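Long-range contacts in lipase-esterase related protein (Clostridium acetobutylicum, PDB 3E0X), which is probably a hydrolase of the alpha/beta-hydrolase fold, perhaps a lipase or esterase, although its substrate is not known: residues Met4-His9 against Phe73-Val79; His23-Leu29 against Leu46-His52; Val63-Ile67 against Met93-Ile97; Ile132-Leu137 against Pro165-Ile169; Leu153-Phe158 against Phe228-Val232. One frame throughout, in Å; residues are numbered along the deposited sequence. Where two conformers were deposited one is given.

Interaction 1: residues Met4-His9 against Phe73-Val79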
# COMPACT_ATOMS: atom_id res chain seq x y z
N MSE A 4 -15.48 -8.29 9.76
CA MSE A 4 -14.86 -7.71 8.58
C MSE A 4 -14.03 -6.49 8.98
O MSE A 4 -14.34 -5.77 9.95
CB MSE A 4 -15.90 -7.32 7.51
CG MSE A 4 -16.64 -8.50 6.81
SE MSE A 4 -15.58 -9.64 5.64
CE MSE A 4 -15.28 -11.02 6.97
N LEU A 5 -12.99 -6.24 8.21
CA LEU A 5 -12.23 -5.02 8.36
C LEU A 5 -13.11 -3.79 8.13
O LEU A 5 -14.05 -3.82 7.33
CB LEU A 5 -11.07 -5.04 7.38
CG LEU A 5 -10.05 -6.15 7.57
CD1 LEU A 5 -9.15 -6.20 6.36
CD2 LEU A 5 -9.26 -5.90 8.87
N HIS A 6 -12.78 -2.71 8.82
CA HIS A 6 -13.41 -1.42 8.59
C HIS A 6 -12.98 -0.90 7.22
O HIS A 6 -11.84 -1.10 6.80
CB HIS A 6 -12.96 -0.43 9.66
CG HIS A 6 -13.34 1.00 9.38
ND1 HIS A 6 -14.63 1.47 9.50
CD2 HIS A 6 -12.60 2.05 8.97
CE1 HIS A 6 -14.67 2.75 9.18
NE2 HIS A 6 -13.44 3.13 8.86
N TYR A 7 -13.89 -0.23 6.53
CA TYR A 7 -13.54 0.41 5.28
C TYR A 7 -14.40 1.65 5.10
O TYR A 7 -15.45 1.81 5.77
CB TYR A 7 -13.76 -0.53 4.08
CG TYR A 7 -15.21 -0.85 3.83
CD1 TYR A 7 -15.96 -0.11 2.92
CD2 TYR A 7 -15.84 -1.88 4.51
CE1 TYR A 7 -17.33 -0.39 2.70
CE2 TYR A 7 -17.18 -2.18 4.29
CZ TYR A 7 -17.92 -1.43 3.38
OH TYR A 7 -19.26 -1.74 3.17
N VAL A 8 -13.96 2.49 4.18
CA VAL A 8 -14.69 3.68 3.73
C VAL A 8 -15.02 3.49 2.24
O VAL A 8 -14.15 3.03 1.47
CB VAL A 8 -13.83 4.96 3.94
CG1 VAL A 8 -14.46 6.15 3.26
CG2 VAL A 8 -13.67 5.25 5.43
N HIS A 9 -16.22 3.88 1.84
CA HIS A 9 -16.71 3.64 0.49
C HIS A 9 -17.07 4.99 -0.14
O HIS A 9 -17.98 5.68 0.34
CB HIS A 9 -17.95 2.77 0.64
CG HIS A 9 -18.40 2.11 -0.62
ND1 HIS A 9 -19.58 1.41 -0.71
CD2 HIS A 9 -17.82 2.04 -1.85
CE1 HIS A 9 -19.72 0.95 -1.94
NE2 HIS A 9 -18.66 1.30 -2.65
N PHE A 73 -11.40 -10.36 3.22
CA PHE A 73 -12.27 -9.21 2.94
C PHE A 73 -12.77 -9.27 1.49
O PHE A 73 -13.96 -9.13 1.22
CB PHE A 73 -11.50 -7.89 3.19
CG PHE A 73 -12.34 -6.67 2.99
CD1 PHE A 73 -13.11 -6.16 4.04
CD2 PHE A 73 -12.42 -6.05 1.73
CE1 PHE A 73 -13.92 -5.03 3.83
CE2 PHE A 73 -13.21 -4.93 1.54
CZ PHE A 73 -13.97 -4.42 2.58
N ILE A 74 -11.86 -9.43 0.54
CA ILE A 74 -12.28 -9.43 -0.85
C ILE A 74 -13.35 -10.52 -1.12
O ILE A 74 -14.39 -10.26 -1.76
CB ILE A 74 -11.09 -9.65 -1.78
CG1 ILE A 74 -10.17 -8.42 -1.70
CG2 ILE A 74 -11.55 -9.91 -3.21
CD1 ILE A 74 -8.74 -8.68 -2.26
N THR A 75 -13.10 -11.71 -0.61
CA THR A 75 -13.96 -12.84 -0.91
C THR A 75 -15.30 -12.72 -0.22
O THR A 75 -16.34 -13.12 -0.79
CB THR A 75 -13.22 -14.13 -0.51
OG1 THR A 75 -12.07 -14.26 -1.34
CG2 THR A 75 -14.11 -15.38 -0.72
N ASN A 76 -15.31 -12.13 0.98
CA ASN A 76 -16.47 -12.24 1.87
C ASN A 76 -17.23 -10.96 2.19
O ASN A 76 -18.39 -11.05 2.59
CB ASN A 76 -16.10 -12.98 3.15
CG ASN A 76 -15.68 -14.40 2.89
OD1 ASN A 76 -16.46 -15.22 2.36
ND2 ASN A 76 -14.44 -14.72 3.22
N SER A 77 -16.63 -9.79 2.02
CA SER A 77 -17.34 -8.53 2.29
C SER A 77 -18.47 -8.33 1.31
O SER A 77 -18.34 -8.65 0.10
CB SER A 77 -16.40 -7.33 2.21
OG SER A 77 -17.10 -6.11 2.40
N GLU A 78 -19.58 -7.79 1.79
CA GLU A 78 -20.68 -7.51 0.88
C GLU A 78 -20.30 -6.48 -0.19
O GLU A 78 -20.91 -6.48 -1.28
CB GLU A 78 -21.92 -7.07 1.66
CG GLU A 78 -22.59 -8.22 2.41
CD GLU A 78 -23.27 -9.26 1.51
OE1 GLU A 78 -23.62 -8.94 0.36
OE2 GLU A 78 -23.47 -10.40 2.00
N VAL A 79 -19.31 -5.64 0.09
CA VAL A 79 -18.93 -4.57 -0.82
C VAL A 79 -17.99 -5.01 -1.96
O VAL A 79 -17.83 -4.30 -2.96
CB VAL A 79 -18.38 -3.34 -0.02
CG1 VAL A 79 -16.93 -3.54 0.40
CG2 VAL A 79 -18.60 -2.08 -0.77
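Met4 reaches over the end of helix 63-76 with its selenium. SE lies 3.8 Å from the backbone N of Ser77, and CB of Asn76 is nearby. The selenomethionine chain is bent at chi2 and chi3, and this curls it round the last helical turn. Next, Leu5 meets Phe73 by backbone and side chain together: its O is 3.7 Å from CE1 of Phe73, and its CB packs on CD1. Tyr7 comes from strand 7-11 and crosses Phe73 at about a right angle. The pair is an offset edge-to-face contact. The edge of Phe73 points toward the Tyr7 face, with planes at 68° and CZ of Phe73 3.7 Å from CD2 of Tyr7. Val79 gives both methyls to the strand. Its CG1 sits over one face of Tyr7, 4.0 Å from the ring centroid, in a CH-pi contact. Its CG2 sits over a face of His9, 3.7 Å from that centroid. NE2 of His9 is hydrogen-bonded to Asn43. The turn that carries Val79 is an ST turn: Val79 N donates to Ser77 OG at 3.2 Å. CB of Ser77 also lies over the centre of the Phe73 ring. Apolar packing of this kind joins an outermost strand of the sheet to the end of a helix that flanks it, as in the layered alpha/beta-hydrolase fold.

Interaction 2: residues His23-Leu29 against Leu46-His52. With OXE (ortho-xylene), chain C.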
# COMPACT_ATOMS: atom_id res chain seq x y z
N HIS A 23 -3.46 0.48 2.64
CA HIS A 23 -2.45 1.41 3.14
C HIS A 23 -1.19 0.68 3.60
O HIS A 23 -1.08 -0.55 3.50
CB HIS A 23 -3.06 2.23 4.28
CG HIS A 23 -3.30 1.41 5.50
ND1 HIS A 23 -4.54 0.92 5.88
CD2 HIS A 23 -2.42 0.97 6.43
CE1 HIS A 23 -4.41 0.24 7.01
NE2 HIS A 23 -3.13 0.23 7.35
N GLY A 24 -0.27 1.45 4.17
CA GLY A 24 1.05 0.92 4.50
C GLY A 24 1.38 0.94 5.98
O GLY A 24 0.50 0.99 6.85
N SER A 25 2.68 0.87 6.25
CA SER A 25 3.20 0.71 7.60
C SER A 25 2.82 1.89 8.47
O SER A 25 3.04 3.05 8.09
CB SER A 25 4.71 0.66 7.53
OG SER A 25 5.09 -0.40 6.69
N GLY A 26 2.23 1.59 9.63
CA GLY A 26 2.04 2.63 10.64
C GLY A 26 1.01 3.67 10.26
O GLY A 26 0.91 4.73 10.92
N CYS A 27 0.25 3.43 9.20
CA CYS A 27 -0.81 4.38 8.85
C CYS A 27 -2.15 3.67 8.72
O CYS A 27 -2.33 2.65 9.32
CB CYS A 27 -0.44 5.27 7.67
SG CYS A 27 0.02 4.43 6.19
N ASN A 28 -3.08 4.30 8.02
CA ASN A 28 -4.44 3.79 7.91
C ASN A 28 -5.04 4.33 6.62
O ASN A 28 -4.34 4.95 5.82
CB ASN A 28 -5.24 4.24 9.13
CG ASN A 28 -5.02 5.69 9.44
OD1 ASN A 28 -5.33 6.57 8.63
ND2 ASN A 28 -4.46 5.96 10.62
N LEU A 29 -6.33 4.09 6.38
CA LEU A 29 -6.90 4.47 5.08
C LEU A 29 -6.86 5.99 4.84
O LEU A 29 -6.99 6.44 3.70
CB LEU A 29 -8.35 3.95 4.94
CG LEU A 29 -9.38 4.48 5.93
CD1 LEU A 29 -9.96 5.84 5.51
CD2 LEU A 29 -10.53 3.48 6.11
N LEU A 46 -11.72 1.86 0.62
CA LEU A 46 -10.45 2.08 1.32
C LEU A 46 -10.50 1.32 2.62
O LEU A 46 -11.36 1.57 3.44
CB LEU A 46 -10.19 3.59 1.55
CG LEU A 46 -10.19 4.28 0.17
CD1 LEU A 46 -11.51 4.96 -0.08
CD2 LEU A 46 -9.01 5.24 -0.03
N LEU A 47 -9.59 0.36 2.80
CA LEU A 47 -9.57 -0.59 3.91
C LEU A 47 -8.70 -0.10 5.07
O LEU A 47 -7.63 0.45 4.81
CB LEU A 47 -8.93 -1.87 3.36
CG LEU A 47 -9.31 -3.25 3.88
CD1 LEU A 47 -10.82 -3.37 3.97
CD2 LEU A 47 -8.72 -4.35 2.99
N ASP A 48 -9.11 -0.33 6.31
CA ASP A 48 -8.16 -0.25 7.43
C ASP A 48 -7.69 -1.67 7.75
O ASP A 48 -8.51 -2.58 8.03
CB ASP A 48 -8.81 0.36 8.69
CG ASP A 48 -8.80 1.89 8.70
OD1 ASP A 48 -7.89 2.52 8.11
OD2 ASP A 48 -9.69 2.47 9.37
N LEU A 49 -6.38 -1.89 7.69
CA LEU A 49 -5.86 -3.20 8.06
C LEU A 49 -6.07 -3.44 9.56
O LEU A 49 -6.17 -2.51 10.33
CB LEU A 49 -4.35 -3.31 7.73
CG LEU A 49 -3.98 -3.20 6.25
CD1 LEU A 49 -2.46 -3.07 6.08
CD2 LEU A 49 -4.55 -4.43 5.52
N LYS A 50 -6.12 -4.70 9.96
CA LYS A 50 -6.38 -5.05 11.35
C LYS A 50 -5.40 -4.32 12.26
O LYS A 50 -4.19 -4.27 12.01
CB LYS A 50 -6.28 -6.57 11.51
CG LYS A 50 -6.62 -7.16 12.90
CD LYS A 50 -6.73 -8.73 12.78
CE LYS A 50 -6.74 -9.43 14.09
NZ LYS A 50 -5.40 -9.84 14.53
N GLY A 51 -5.95 -3.73 13.32
CA GLY A 51 -5.16 -2.98 14.27
C GLY A 51 -4.82 -1.55 13.89
O GLY A 51 -4.13 -0.86 14.65
N HIS A 52 -5.25 -1.12 12.70
CA HIS A 52 -5.00 0.23 12.22
C HIS A 52 -6.32 0.95 12.07
O HIS A 52 -7.35 0.30 11.80
CB HIS A 52 -4.33 0.18 10.85
CG HIS A 52 -3.00 -0.53 10.82
ND1 HIS A 52 -2.87 -1.89 10.98
CD2 HIS A 52 -1.74 -0.06 10.61
CE1 HIS A 52 -1.60 -2.24 10.89
NE2 HIS A 52 -0.89 -1.14 10.66
C1 OXE C . 5.71 4.49 5.72
C2 OXE C . 4.30 4.92 5.70
C3 OXE C . 3.94 6.16 6.23
C4 OXE C . 4.95 6.98 6.75
C5 OXE C . 6.29 6.58 6.78
C6 OXE C . 6.68 5.34 6.25
C1' OXE C . 6.07 3.15 5.12
C2' OXE C . 3.25 4.01 5.14
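His23 lays one ring face against Leu49, whose CD1 stands over it, 4.0 Å from the ring centroid. CA of Asn28 lies over the centre of the opposite face. These two groups hold the imidazole flat, and a weak bond at the edge adds to this, from His23 ND1 to Leu47 O, 3.3 Å long. His23 CG lies between its backbone N and carbonyl carbon (chi1 69°), which swings the ring toward 46-52. NE2 of His23 comes over a face of His52, 3.6 Å from its CD2, with the ring planes at 52°. His52 is steered from its own turn: ND1 of His52 donates to Lys50 O at 2.9 Å. The oxygen lies near the His52 ring plane, while the donor stands above the carbonyl plane of Lys50. CD2 of His52 meets Cys27 O at 3.1 Å. A straight bond runs from Leu29 N to Asp48 OD1, 2.8 Å at 167°. CG and CD2 of Leu29 lie against the same carboxylate. Gly24, Ser25 and Cys27 line the ortho-xylene pocket, with Cys27 SG 3.4 Å from C2' of the ligand. The His23-Gly24 loop lies where alpha/beta hydrolases usually form part of the oxyanion hole. It follows strand 18-22; the other segment leaves strand 43-47. Helix 165-177 adds Asp171, hydrogen-bonded to His52 NE2 and Gly26 N, while helices 63-76 and 93-102 pack on Leu49.

Interaction 3: residues Val63-Ile67 against Met93-Ile97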
# COMPACT_ATOMS: atom_id res chain seq x y z
N VAL A 63 3.58 -9.90 6.81
CA VAL A 63 2.80 -9.51 5.65
C VAL A 63 1.81 -10.62 5.26
O VAL A 63 0.71 -10.34 4.80
CB VAL A 63 3.72 -9.10 4.49
CG1 VAL A 63 2.93 -8.90 3.21
CG2 VAL A 63 4.43 -7.78 4.86
N TYR A 64 2.19 -11.88 5.47
CA TYR A 64 1.27 -13.00 5.24
C TYR A 64 -0.03 -12.89 6.02
O TYR A 64 -1.09 -13.22 5.51
CB TYR A 64 1.96 -14.32 5.56
CG TYR A 64 3.13 -14.56 4.63
CD1 TYR A 64 2.91 -14.92 3.30
CD2 TYR A 64 4.45 -14.40 5.07
CE1 TYR A 64 3.95 -15.14 2.43
CE2 TYR A 64 5.52 -14.62 4.19
CZ TYR A 64 5.27 -14.97 2.86
OH TYR A 64 6.32 -15.18 1.99
N GLY A 65 0.04 -12.44 7.26
CA GLY A 65 -1.18 -12.21 8.05
C GLY A 65 -2.08 -11.19 7.38
O GLY A 65 -3.30 -11.43 7.25
N TYR A 66 -1.50 -10.04 6.99
CA TYR A 66 -2.26 -9.01 6.28
C TYR A 66 -2.84 -9.53 4.96
O TYR A 66 -4.01 -9.25 4.64
CB TYR A 66 -1.41 -7.76 6.05
CG TYR A 66 -1.06 -6.99 7.30
CD1 TYR A 66 -2.04 -6.33 8.04
CD2 TYR A 66 0.26 -6.89 7.71
CE1 TYR A 66 -1.71 -5.60 9.18
CE2 TYR A 66 0.61 -6.15 8.86
CZ TYR A 66 -0.38 -5.52 9.58
OH TYR A 66 -0.04 -4.78 10.70
N ILE A 67 -2.05 -10.32 4.22
CA ILE A 67 -2.52 -10.90 2.95
C ILE A 67 -3.77 -11.76 3.18
O ILE A 67 -4.78 -11.58 2.49
CB ILE A 67 -1.39 -11.74 2.27
CG1 ILE A 67 -0.24 -10.83 1.77
CG2 ILE A 67 -1.95 -12.63 1.17
CD1 ILE A 67 1.06 -11.59 1.48
N MSE A 93 3.96 -0.92 2.77
CA MSE A 93 3.70 -2.32 3.12
C MSE A 93 2.52 -2.90 2.31
O MSE A 93 2.53 -4.10 1.94
CB MSE A 93 3.42 -2.47 4.62
CG MSE A 93 3.23 -3.93 5.06
SE MSE A 93 2.96 -4.02 6.98
CE MSE A 93 1.26 -3.08 7.03
N GLY A 94 1.52 -2.06 2.04
CA GLY A 94 0.35 -2.45 1.24
C GLY A 94 0.74 -2.91 -0.15
O GLY A 94 0.01 -3.71 -0.74
N GLY A 95 1.86 -2.41 -0.69
CA GLY A 95 2.37 -2.87 -1.99
C GLY A 95 2.70 -4.35 -1.92
O GLY A 95 2.29 -5.14 -2.78
N ALA A 96 3.45 -4.75 -0.89
CA ALA A 96 3.76 -6.16 -0.70
C ALA A 96 2.47 -6.95 -0.49
O ALA A 96 2.31 -8.04 -1.01
CB ALA A 96 4.73 -6.35 0.46
N ILE A 97 1.54 -6.39 0.28
CA ILE A 97 0.29 -7.10 0.59
C ILE A 97 -0.49 -7.39 -0.70
O ILE A 97 -0.98 -8.53 -0.90
CB ILE A 97 -0.58 -6.32 1.61
CG1 ILE A 97 0.14 -6.30 2.97
CG2 ILE A 97 -1.96 -6.95 1.72
CD1 ILE A 97 -0.44 -5.25 3.91
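Helix 63-76 and helix 93-102, which flank the central sheet, meet here, and the second begins within a Gly-X-Ser-X-Gly pattern (Gly90, Ser92, Gly94) that resembles a nucleophile elbow. The segment axes come within 9.5 Å and cross at -64°. Met93, at the start of its helix, extends toward Tyr66. CG is anti to the backbone N (chi1 -176°) and the chain stays straight until it bends at chi3. That bend puts CE over one face of the Tyr66 ring, 4.0 Å from the centroid and offset toward the rim. SE lies obliquely to the same ring at 4.5 Å from the centroid, a Met-aromatic contact. Such an elbow, between a strand and a helix, carries the nucleophile in alpha/beta hydrolases; Ser92 probably has that place here, just before Met93. The Tyr66 hydroxyl is hydrogen-bonded to Asp171 of helix 165-177, which ties down the far end of the ring. Closer to the backbones, Ile97 CD1 presses on Tyr66 CB at 3.4 Å. Ile97 CG1 meets Val63 CG1 at 3.8 Å. The other Val63 methyl, CG2, lies 4.0 Å from Met93 CG. Where the backbones are nearest, Ile67 CG1 rests on Ile97 O at 3.6 Å.

Interaction 4: residues Ile132-Leu137 against Pro165-Ile169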
# COMPACT_ATOMS: atom_id res chain seq x y z
N ILE A 132 14.63 0.16 15.42
CA ILE A 132 13.31 -0.47 15.41
C ILE A 132 13.35 -1.77 16.23
O ILE A 132 12.44 -2.05 17.03
CB ILE A 132 12.84 -0.76 13.94
CG1 ILE A 132 12.51 0.53 13.17
CG2 ILE A 132 11.62 -1.74 13.89
CD1 ILE A 132 11.39 1.36 13.77
N TYR A 133 14.39 -2.58 16.01
CA TYR A 133 14.55 -3.82 16.79
C TYR A 133 14.71 -3.56 18.28
O TYR A 133 14.42 -4.46 19.10
CB TYR A 133 15.73 -4.67 16.31
CG TYR A 133 15.49 -5.25 14.95
CD1 TYR A 133 14.27 -5.84 14.62
CD2 TYR A 133 16.50 -5.22 13.98
CE1 TYR A 133 14.04 -6.37 13.39
CE2 TYR A 133 16.27 -5.74 12.73
CZ TYR A 133 15.03 -6.33 12.45
OH TYR A 133 14.76 -6.87 11.23
N HIS A 134 15.14 -2.34 18.63
CA HIS A 134 15.26 -1.94 20.04
C HIS A 134 14.05 -1.11 20.52
O HIS A 134 14.10 -0.46 21.56
CB HIS A 134 16.59 -1.24 20.30
CG HIS A 134 17.75 -2.18 20.26
ND1 HIS A 134 18.29 -2.66 19.09
CD2 HIS A 134 18.46 -2.75 21.26
CE1 HIS A 134 19.27 -3.50 19.37
NE2 HIS A 134 19.40 -3.56 20.68
N ASN A 135 12.99 -1.19 19.72
CA ASN A 135 11.69 -0.61 20.02
C ASN A 135 11.72 0.91 20.02
O ASN A 135 10.92 1.55 20.72
CB ASN A 135 11.12 -1.17 21.31
CG ASN A 135 9.61 -1.40 21.21
OD1 ASN A 135 8.82 -0.57 21.65
ND2 ASN A 135 9.22 -2.52 20.61
N GLN A 136 12.58 1.47 19.17
CA GLN A 136 12.73 2.93 19.07
C GLN A 136 12.48 3.36 17.64
O GLN A 136 13.10 2.83 16.71
CB GLN A 136 14.14 3.36 19.50
CG GLN A 136 14.53 3.02 20.96
CD GLN A 136 13.48 3.46 22.00
OE1 GLN A 136 12.97 4.59 21.97
NE2 GLN A 136 13.15 2.55 22.93
N LEU A 137 11.59 4.32 17.47
CA LEU A 137 11.24 4.83 16.16
C LEU A 137 11.91 6.18 15.91
O LEU A 137 11.65 7.16 16.61
CB LEU A 137 9.72 4.97 16.05
CG LEU A 137 9.16 5.56 14.76
CD1 LEU A 137 9.60 4.72 13.56
CD2 LEU A 137 7.63 5.68 14.80
N PRO A 165 3.46 4.16 18.71
CA PRO A 165 4.59 3.75 17.90
C PRO A 165 4.78 2.24 17.77
O PRO A 165 5.51 1.82 16.89
CB PRO A 165 5.81 4.35 18.63
CG PRO A 165 5.36 4.61 19.99
CD PRO A 165 3.90 4.93 19.90
N ASP A 166 4.09 1.45 18.59
CA ASP A 166 4.22 -0.01 18.47
C ASP A 166 3.67 -0.50 17.15
O ASP A 166 4.10 -1.56 16.66
CB ASP A 166 3.57 -0.76 19.65
CG ASP A 166 4.44 -0.72 20.90
OD1 ASP A 166 5.68 -0.65 20.77
OD2 ASP A 166 3.87 -0.74 22.01
N ILE A 167 2.74 0.24 16.57
CA ILE A 167 2.19 -0.19 15.29
C ILE A 167 3.21 -0.02 14.16
O ILE A 167 3.45 -0.96 13.37
CB ILE A 167 0.87 0.52 14.96
CG1 ILE A 167 -0.17 0.20 16.05
CG2 ILE A 167 0.36 0.13 13.54
CD1 ILE A 167 -1.43 0.98 15.90
N MSE A 168 3.82 1.16 14.04
CA MSE A 168 4.89 1.36 13.04
C MSE A 168 6.04 0.34 13.23
O MSE A 168 6.59 -0.22 12.26
CB MSE A 168 5.41 2.80 13.12
CG MSE A 168 6.50 3.08 12.11
SE MSE A 168 5.85 3.07 10.26
CE MSE A 168 5.17 4.90 10.24
N ILE A 169 6.42 0.09 14.48
CA ILE A 169 7.47 -0.87 14.74
C ILE A 169 7.09 -2.28 14.24
O ILE A 169 7.85 -2.94 13.52
CB ILE A 169 7.86 -0.85 16.26
CG1 ILE A 169 8.55 0.48 16.60
CG2 ILE A 169 8.76 -2.04 16.61
CD1 ILE A 169 8.68 0.74 18.07
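Ile169 and Ile132 lie alongside, pointing opposite ways, with CG2 on CG2 at 4.0 Å. The Ile169 CG2 methyl also touches Ile132 O, at 3.7 Å. The other branch of Ile169 runs toward the turn after helix 126-133. CG1 lies anti to the carbonyl carbon (chi1 -69°), and Ile169 CD1 ends 3.6 Å from Asn135 O. There it runs across the Asn135 side chain. Asn135 has a positive phi and is the C-prime residue of a Schellman motif. Asn135 N bonds to Ile132 O at 2.9 Å and Gln136 N to Lys131 O. The pair of bonds closes the helix and turns the chain toward Leu137. Leu137 comes in crosswise to Met168. Leu137 touches CG of Met168 with both methyls, CD1 at 3.8 Å and CD2 at 3.9 Å. Leu137 CD2 also reaches Pro165 CB, at 4.4 Å. The side chains of Asp166 and Asn135 lie close at the exposed border. The contact therefore joins the end of helix 126-133 to the N-terminal part of helix 165-177. Further along that second helix, Leu172 and Ile173 continue the packing on Ile132. Met168 also touches Ser25 and the bound ortho-xylene.

Interaction 5: residues Leu153-Phe158 against Phe228-Val232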
# COMPACT_ATOMS: atom_id res chain seq x y z
N LEU A 153 0.33 19.78 2.62
CA LEU A 153 -0.33 18.47 2.49
C LEU A 153 0.42 17.42 3.29
O LEU A 153 -0.18 16.58 3.96
CB LEU A 153 -0.40 18.03 1.01
CG LEU A 153 -1.25 18.91 0.10
CD1 LEU A 153 -1.01 18.57 -1.35
CD2 LEU A 153 -2.72 18.78 0.46
N SER A 154 1.74 17.49 3.23
CA SER A 154 2.56 16.54 3.95
C SER A 154 2.36 16.70 5.44
O SER A 154 2.25 15.71 6.17
CB SER A 154 4.03 16.69 3.55
OG SER A 154 4.19 16.31 2.18
N GLU A 155 2.31 17.95 5.90
CA GLU A 155 2.11 18.17 7.32
C GLU A 155 0.82 17.52 7.80
O GLU A 155 0.80 16.82 8.81
CB GLU A 155 2.10 19.66 7.64
CG GLU A 155 1.95 19.88 9.13
CD GLU A 155 2.27 21.30 9.57
OE1 GLU A 155 2.38 22.21 8.71
OE2 GLU A 155 2.40 21.50 10.79
N LYS A 156 -0.25 17.75 7.06
CA LYS A 156 -1.56 17.20 7.36
C LYS A 156 -1.55 15.66 7.37
O LYS A 156 -2.05 15.02 8.30
CB LYS A 156 -2.56 17.70 6.32
CG LYS A 156 -3.98 17.23 6.51
CD LYS A 156 -4.84 17.60 5.30
CE LYS A 156 -6.21 16.97 5.44
NZ LYS A 156 -7.13 17.38 4.34
N TYR A 157 -1.00 15.06 6.32
CA TYR A 157 -1.10 13.61 6.24
C TYR A 157 -0.13 12.87 7.12
O TYR A 157 -0.42 11.74 7.57
CB TYR A 157 -1.06 13.12 4.79
CG TYR A 157 -2.36 13.46 4.10
CD1 TYR A 157 -3.47 12.62 4.22
CD2 TYR A 157 -2.50 14.65 3.38
CE1 TYR A 157 -4.69 12.95 3.60
CE2 TYR A 157 -3.72 14.99 2.76
CZ TYR A 157 -4.81 14.12 2.88
OH TYR A 157 -6.01 14.45 2.25
N PHE A 158 1.00 13.50 7.43
CA PHE A 158 1.89 12.90 8.42
C PHE A 158 1.18 12.74 9.77
O PHE A 158 1.42 11.77 10.49
CB PHE A 158 3.20 13.68 8.54
CG PHE A 158 4.32 12.89 9.17
CD1 PHE A 158 4.88 11.81 8.49
CD2 PHE A 158 4.83 13.22 10.40
CE1 PHE A 158 5.93 11.05 9.06
CE2 PHE A 158 5.86 12.49 10.98
CZ PHE A 158 6.42 11.41 10.31
N PHE A 228 6.10 10.24 0.26
CA PHE A 228 4.79 10.90 0.25
C PHE A 228 4.37 11.32 -1.16
O PHE A 228 3.52 12.18 -1.31
CB PHE A 228 4.76 12.08 1.24
CG PHE A 228 4.03 11.78 2.53
CD1 PHE A 228 3.90 10.48 3.02
CD2 PHE A 228 3.54 12.84 3.30
CE1 PHE A 228 3.26 10.24 4.24
CE2 PHE A 228 2.88 12.62 4.50
CZ PHE A 228 2.74 11.32 4.99
N LEU A 229 4.93 10.66 -2.17
CA LEU A 229 4.49 10.85 -3.55
C LEU A 229 2.96 10.84 -3.66
O LEU A 229 2.39 11.67 -4.36
CB LEU A 229 5.07 9.74 -4.44
CG LEU A 229 4.68 9.74 -5.92
CD1 LEU A 229 5.21 10.98 -6.66
CD2 LEU A 229 5.18 8.45 -6.59
N LEU A 230 2.31 9.91 -2.96
CA LEU A 230 0.83 9.76 -3.06
C LEU A 230 0.05 10.93 -2.45
O LEU A 230 -1.18 11.00 -2.60
CB LEU A 230 0.34 8.44 -2.42
CG LEU A 230 0.17 8.39 -0.88
CD1 LEU A 230 -0.51 7.08 -0.49
CD2 LEU A 230 1.45 8.60 -0.06
N VAL A 231 0.77 11.78 -1.69
CA VAL A 231 0.17 12.95 -1.05
C VAL A 231 0.53 14.21 -1.82
O VAL A 231 -0.35 15.00 -2.19
CB VAL A 231 0.65 13.07 0.42
CG1 VAL A 231 0.41 14.48 0.96
CG2 VAL A 231 -0.05 12.04 1.27
N VAL A 232 1.82 14.39 -2.11
CA VAL A 232 2.26 15.63 -2.76
C VAL A 232 2.05 15.63 -4.28
O VAL A 232 2.01 16.70 -4.90
CB VAL A 232 3.73 15.98 -2.44
CG1 VAL A 232 3.90 16.10 -0.93
CG2 VAL A 232 4.69 14.95 -2.99
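Phe228 O accepts two backbone N-H groups, Val231 N at 2.8 Å and Val232 N at 2.9 Å. This opens helix 229-232 and sets both valines beside helix 152-158. Phe228 itself, at the N-cap position, points its ring edge at that helix. CE2 of Phe228 is 3.6 Å from Ser154 O. Phe158 CG is anti to the backbone N (chi1 -160°), which sets its ring beside Phe228, with CZ of Phe228 at the Phe158 edge, 4.1 Å from CD1. Val231 wedges between Leu153 and Tyr157. Its CG1 touches Leu153 CB at 3.6 Å, while CG2 lies 3.8 Å from Tyr157 CB. The Tyr157 hydroxyl is hydrogen-bonded to Glu34. Phe228 directly follows His227, which lines the ortho-xylene pocket, and the Phe228 side chain comes within about 4 Å of the ligand. The arrangement is consistent with the helical cap of an alpha/beta hydrolase resting on the short helix 229-232, which follows the loop after the last strand; in this family that loop usually carries the catalytic histidine.

From the N terminus, interaction 1 closes the first loop and joins edge strand 7-11 to the end of helix 63-76. Interaction 2 is nested inside that loop, and the two touch where strands 7-11 and 43-47 pair. Interaction 3 starts on the same helix 63-76. It crosses interaction 1 along the chain and ties that helix to helix 93-102. It also touches interaction 2, through Leu49 and His52. Interaction 4 opens later and joins helices 126-133 and 165-177; Ile167 and Met168 bring it onto interaction 2. Interaction 5 crosses interaction 4 and links helix 152-158 to helix 229-232, after the last strand. Interactions 2, 4 and 5 all lie near the bound ortho-xylene.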